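Long-range contacts in membrane lipoprotein family protein (Aeropyrum pernix, PDB 4PEV), which probably serves as the solute-binding component of an ABC transporter, holding the nucleoside adenosine between its two lobes: residues G188-G192 / Y252-G256; S278-S284 / I293-K299. All coordinates share one frame; numbering follows the deposited sequence.

Interaction 1: G188-G192 / Y252-G256; sequences GAVAG and YGVAG. With ADN (adenosine), chain F.
Ala189 and Tyr252 form a parallel bridge and turn their CB atoms to the same face of the sheet, Ala189 CB lying 4.1 Å from Tyr252 CB. Val254 joins them on that face, its CG2 4.3 Å from Ala189 CB. With CG anti to the backbone N (chi1 -171°), the tyrosine ring leads away from 188-192 toward Gln281; Val254 CG2 sits 3.5 Å above one face of the ring, offset toward its rim. Phe201 of helix 196-214 packs on both Tyr252 and Val254. Four backbone bonds stitch the strands: the first, Tyr252 N to Gly188 O, is nearly straight (2.9 Å, 169° at the hydrogen); the last joins Gly192 N and Val254 O. Beyond the last bridge Ala255 CB turns toward the partner strand, 3.5 Å from Val190 O. Val254 CG1, the other branch, lies 3.9 Å from adenosine C5'. The positive phi of Gly256 (48°) suits glycine, and a side chain there would probably crowd the adenine ring. The chemistry thus changes along 252-256: the amides of 252-254 serve the sheet, whereas beyond the strand Gly256 N donates to adenosine O5' at 2.7 Å, a use of strand ends consistent with periplasmic-binding-protein folds.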
# COMPACT_ATOMS: atom_id res chain seq x y z
N GLY C 188 7.72 5.35 12.22
CA GLY C 188 7.55 6.44 11.29
C GLY C 188 6.89 6.00 10.02
O GLY C 188 6.71 4.80 9.79
N ALA C 189 6.53 6.97 9.19
CA ALA C 189 6.01 6.70 7.86
C ALA C 189 6.23 7.90 6.99
O ALA C 189 6.00 9.03 7.43
CB ALA C 189 4.52 6.38 7.92
N VAL C 190 6.70 7.66 5.77
CA VAL C 190 6.80 8.69 4.76
C VAL C 190 5.66 8.43 3.80
O VAL C 190 5.62 7.37 3.16
CB VAL C 190 8.14 8.65 4.01
CG1 VAL C 190 8.19 9.76 2.96
CG2 VAL C 190 9.31 8.76 4.98
N ALA C 191 4.74 9.39 3.73
CA ALA C 191 3.50 9.21 2.98
C ALA C 191 3.49 10.09 1.76
O ALA C 191 4.26 11.05 1.67
CB ALA C 191 2.31 9.54 3.86
N GLY C 192 2.64 9.73 0.80
CA GLY C 192 2.47 10.52 -0.41
C GLY C 192 1.45 11.61 -0.18
O GLY C 192 1.64 12.47 0.68
N TYR C 252 7.87 3.07 7.71
CA TYR C 252 6.82 2.48 6.86
C TYR C 252 6.64 3.27 5.58
O TYR C 252 6.35 4.47 5.62
CB TYR C 252 5.50 2.45 7.63
CG TYR C 252 4.38 1.69 7.00
CD1 TYR C 252 4.61 0.65 6.10
CD2 TYR C 252 3.07 1.97 7.36
CE1 TYR C 252 3.54 -0.05 5.55
CE2 TYR C 252 1.99 1.27 6.83
CZ TYR C 252 2.23 0.27 5.92
OH TYR C 252 1.16 -0.41 5.39
N GLY C 253 6.75 2.61 4.44
CA GLY C 253 6.65 3.29 3.15
C GLY C 253 5.24 3.33 2.60
O GLY C 253 4.74 2.34 2.12
N VAL C 254 4.60 4.49 2.68
CA VAL C 254 3.22 4.62 2.23
C VAL C 254 3.08 5.71 1.15
O VAL C 254 2.13 6.49 1.14
CB VAL C 254 2.26 4.91 3.40
CG1 VAL C 254 0.84 4.48 3.04
CG2 VAL C 254 2.69 4.19 4.67
N ALA C 255 4.00 5.72 0.19
CA ALA C 255 4.11 6.82 -0.76
C ALA C 255 4.46 6.42 -2.20
O ALA C 255 5.06 7.21 -2.94
CB ALA C 255 5.15 7.81 -0.23
N GLY C 256 4.07 5.22 -2.63
CA GLY C 256 4.46 4.73 -3.95
C GLY C 256 5.96 4.89 -4.25
O GLY C 256 6.83 4.56 -3.43
O5' ADN F . 2.31 3.32 -1.78
C5' ADN F . 1.36 3.46 -0.71
C4' ADN F . -0.08 3.75 -1.14
O4' ADN F . -0.21 5.02 -1.78
C3' ADN F . -0.72 2.77 -2.12
O3' ADN F . -1.19 1.58 -1.47
C2' ADN F . -1.84 3.62 -2.73
O2' ADN F . -3.02 3.66 -1.92
C1' ADN F . -1.22 4.99 -2.78
N9 ADN F . -0.58 5.24 -4.09
C8 ADN F . 0.63 4.81 -4.51
N7 ADN F . 0.90 5.24 -5.77
C5 ADN F . -0.17 5.97 -6.16
C6 ADN F . -0.59 6.71 -7.37
N6 ADN F . 0.23 6.77 -8.43
N1 ADN F . -1.80 7.32 -7.37
C2 ADN F . -2.64 7.27 -6.31
N3 ADN F . -2.33 6.61 -5.19
C4 ADN F . -1.15 5.95 -5.05

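Interaction 2: S278-S284 / I293-K299; sequences SIGQDAS and IIISGLK. With ADN (adenosine), chain F.
Lys299 and Asp282 touch where the parallel strands 277-282 and 293-299 end at adenosine. Lys299 CB rests 3.5 Å from Asp282 OD1; CG and CD continue past the same oxygen. CG leaves anti to the backbone N (chi1 -177°), then bends at chi2 and chi3 bring CE beside adenosine O3'. At the tip, NZ donates to adenosine O2' at 3.1 Å and more weakly to O3'; salt bridges to Asp142 and Glu159 hold the ammonium as well. Asp282 answers with both oxygens: OD1 accepts from adenosine O3' (2.5 Å) and OD2 from O5' (2.9 Å).

Five backbone bonds run along the pair; at the adenosine end Asp282 N donates to Gly297 O, and Lys299 N to Asp282 O in the carbonyl plane at 174° at the hydrogen. Behind it, Gln281 folds back so that its CD lies 3.6 Å from Gly297 O; Gly297, lacking a side chain, lets the amide lie close. Replacing Gln281 by an alanine would probably open a gap over Gly297 and leave Tyr252 OH without its amide neighbour. Farther back Ile279 CG2 packs 3.6 Å from Ile295 CG2, the two side chains lying side by side and pointing the same way. The ribose is therefore read by complementary groups, a carboxylate accepting from its hydroxyls and an ammonium donating to them, and the surrounding acids probably keep Lys299 protonated.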
# COMPACT_ATOMS: atom_id res chain seq x y z
N SER C 278 13.27 -0.50 7.24
CA SER C 278 12.20 -0.01 6.40
C SER C 278 11.12 -1.07 6.30
O SER C 278 11.37 -2.26 6.51
CB SER C 278 12.73 0.33 5.00
OG SER C 278 13.67 1.40 5.01
N ILE C 279 9.91 -0.64 5.98
CA ILE C 279 8.77 -1.52 5.76
C ILE C 279 8.08 -1.22 4.42
O ILE C 279 7.62 -0.10 4.18
CB ILE C 279 7.76 -1.39 6.92
CG1 ILE C 279 8.49 -1.62 8.26
CG2 ILE C 279 6.58 -2.35 6.70
CD1 ILE C 279 7.61 -1.62 9.50
N GLY C 280 8.02 -2.23 3.55
CA GLY C 280 7.49 -2.09 2.20
C GLY C 280 5.98 -2.05 2.16
O GLY C 280 5.31 -2.45 3.11
N GLN C 281 5.43 -1.56 1.06
CA GLN C 281 3.98 -1.53 0.88
C GLN C 281 3.59 -1.84 -0.56
O GLN C 281 4.30 -1.45 -1.49
CB GLN C 281 3.40 -0.18 1.33
CG GLN C 281 1.88 -0.05 1.27
CD GLN C 281 1.13 -1.17 2.00
OE1 GLN C 281 1.45 -1.55 3.14
NE2 GLN C 281 0.10 -1.70 1.34
N ASP C 282 2.47 -2.55 -0.69
CA ASP C 282 1.77 -2.86 -1.95
C ASP C 282 2.30 -4.17 -2.47
O ASP C 282 1.61 -5.18 -2.37
CB ASP C 282 1.82 -1.72 -2.98
CG ASP C 282 1.11 -0.45 -2.49
OD1 ASP C 282 0.01 -0.63 -1.89
OD2 ASP C 282 1.62 0.69 -2.68
N ALA C 283 3.52 -4.17 -2.98
CA ALA C 283 4.20 -5.44 -3.25
C ALA C 283 5.11 -5.74 -2.07
O ALA C 283 5.27 -4.90 -1.17
CB ALA C 283 5.02 -5.36 -4.53
N SER C 284 5.66 -6.95 -2.05
CA SER C 284 6.78 -7.26 -1.16
C SER C 284 8.00 -6.62 -1.80
O SER C 284 8.38 -7.01 -2.91
CB SER C 284 7.01 -8.77 -1.01
OG SER C 284 8.41 -9.10 -1.04
N ILE C 293 15.07 -3.79 4.61
CA ILE C 293 13.64 -3.88 4.30
C ILE C 293 13.14 -5.18 4.87
O ILE C 293 13.21 -6.22 4.24
CB ILE C 293 13.33 -3.76 2.79
CG1 ILE C 293 13.93 -2.46 2.25
CG2 ILE C 293 11.83 -3.75 2.53
CD1 ILE C 293 13.97 -2.36 0.74
N ILE C 294 12.63 -5.12 6.09
CA ILE C 294 12.41 -6.33 6.89
C ILE C 294 11.06 -7.02 6.61
O ILE C 294 10.94 -8.22 6.80
CB ILE C 294 12.59 -5.99 8.39
CG1 ILE C 294 12.95 -7.24 9.19
CG2 ILE C 294 11.36 -5.30 8.95
CD1 ILE C 294 13.07 -6.98 10.67
N ILE C 295 10.08 -6.27 6.13
CA ILE C 295 8.74 -6.80 5.89
C ILE C 295 7.96 -5.85 4.99
O ILE C 295 8.36 -4.71 4.82
CB ILE C 295 7.98 -7.01 7.23
CG1 ILE C 295 6.78 -7.95 7.04
CG2 ILE C 295 7.52 -5.69 7.83
CD1 ILE C 295 6.49 -8.82 8.25
N SER C 296 6.86 -6.31 4.42
CA SER C 296 6.05 -5.46 3.55
C SER C 296 4.57 -5.69 3.80
O SER C 296 4.11 -6.84 3.90
CB SER C 296 6.36 -5.75 2.06
OG SER C 296 7.74 -5.56 1.77
N GLY C 297 3.81 -4.60 3.91
CA GLY C 297 2.35 -4.68 3.83
C GLY C 297 1.98 -4.98 2.39
O GLY C 297 2.54 -4.40 1.47
N LEU C 298 1.05 -5.91 2.17
CA LEU C 298 0.65 -6.27 0.81
C LEU C 298 -0.70 -5.73 0.51
O LEU C 298 -1.58 -5.75 1.36
CB LEU C 298 0.59 -7.78 0.62
CG LEU C 298 1.89 -8.53 0.85
CD1 LEU C 298 1.59 -10.01 0.89
CD2 LEU C 298 2.90 -8.19 -0.23
N LYS C 299 -0.87 -5.26 -0.72
CA LYS C 299 -2.16 -4.82 -1.22
C LYS C 299 -2.30 -5.45 -2.59
O LYS C 299 -1.51 -5.16 -3.49
CB LYS C 299 -2.20 -3.31 -1.31
CG LYS C 299 -3.54 -2.76 -1.75
CD LYS C 299 -3.96 -1.49 -1.00
CE LYS C 299 -3.70 -0.23 -1.78
NZ LYS C 299 -4.24 0.98 -1.09
O5' ADN F . 2.31 3.32 -1.78
C5' ADN F . 1.36 3.46 -0.71
C4' ADN F . -0.08 3.75 -1.14
O4' ADN F . -0.21 5.02 -1.78
C3' ADN F . -0.72 2.77 -2.12
O3' ADN F . -1.19 1.58 -1.47
C2' ADN F . -1.84 3.62 -2.73
O2' ADN F . -3.02 3.66 -1.92
C1' ADN F . -1.22 4.99 -2.78
N9 ADN F . -0.58 5.24 -4.09
C8 ADN F . 0.63 4.81 -4.51
N7 ADN F . 0.90 5.24 -5.77
C5 ADN F . -0.17 5.97 -6.16
C6 ADN F . -0.59 6.71 -7.37
N6 ADN F . 0.23 6.77 -8.43
N1 ADN F . -1.80 7.32 -7.37
C2 ADN F . -2.64 7.27 -6.31
N3 ADN F . -2.33 6.61 -5.19
C4 ADN F . -1.15 5.95 -5.05

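How the interactions relate
Both contacts are buried and belong to one mixed sheet. Strand 248-254 lies inside it between 186-191 and 277-282; a probable hydrogen bond, Gly253 N to Ile279 O (2.9 Å), joins interaction 1 to interaction 2. A second probable bond, between Tyr252 OH and the Gln281 amide, ties their side chains, and Tyr252 CD1 packs on Ile279 CG2. Beyond interaction 2, 293-299 is followed by the antiparallel edge strand 331-333. Their centres are 11 Å apart, yet both give C-terminal ends to adenosine: 188-192/252-256, burying 283 Å² through backbone and mostly apolar side chains, Tyr252 among them, offers an uncharged backbone donor, whereas 278-284/293-299 buries 579 Å² and brings charged side chains.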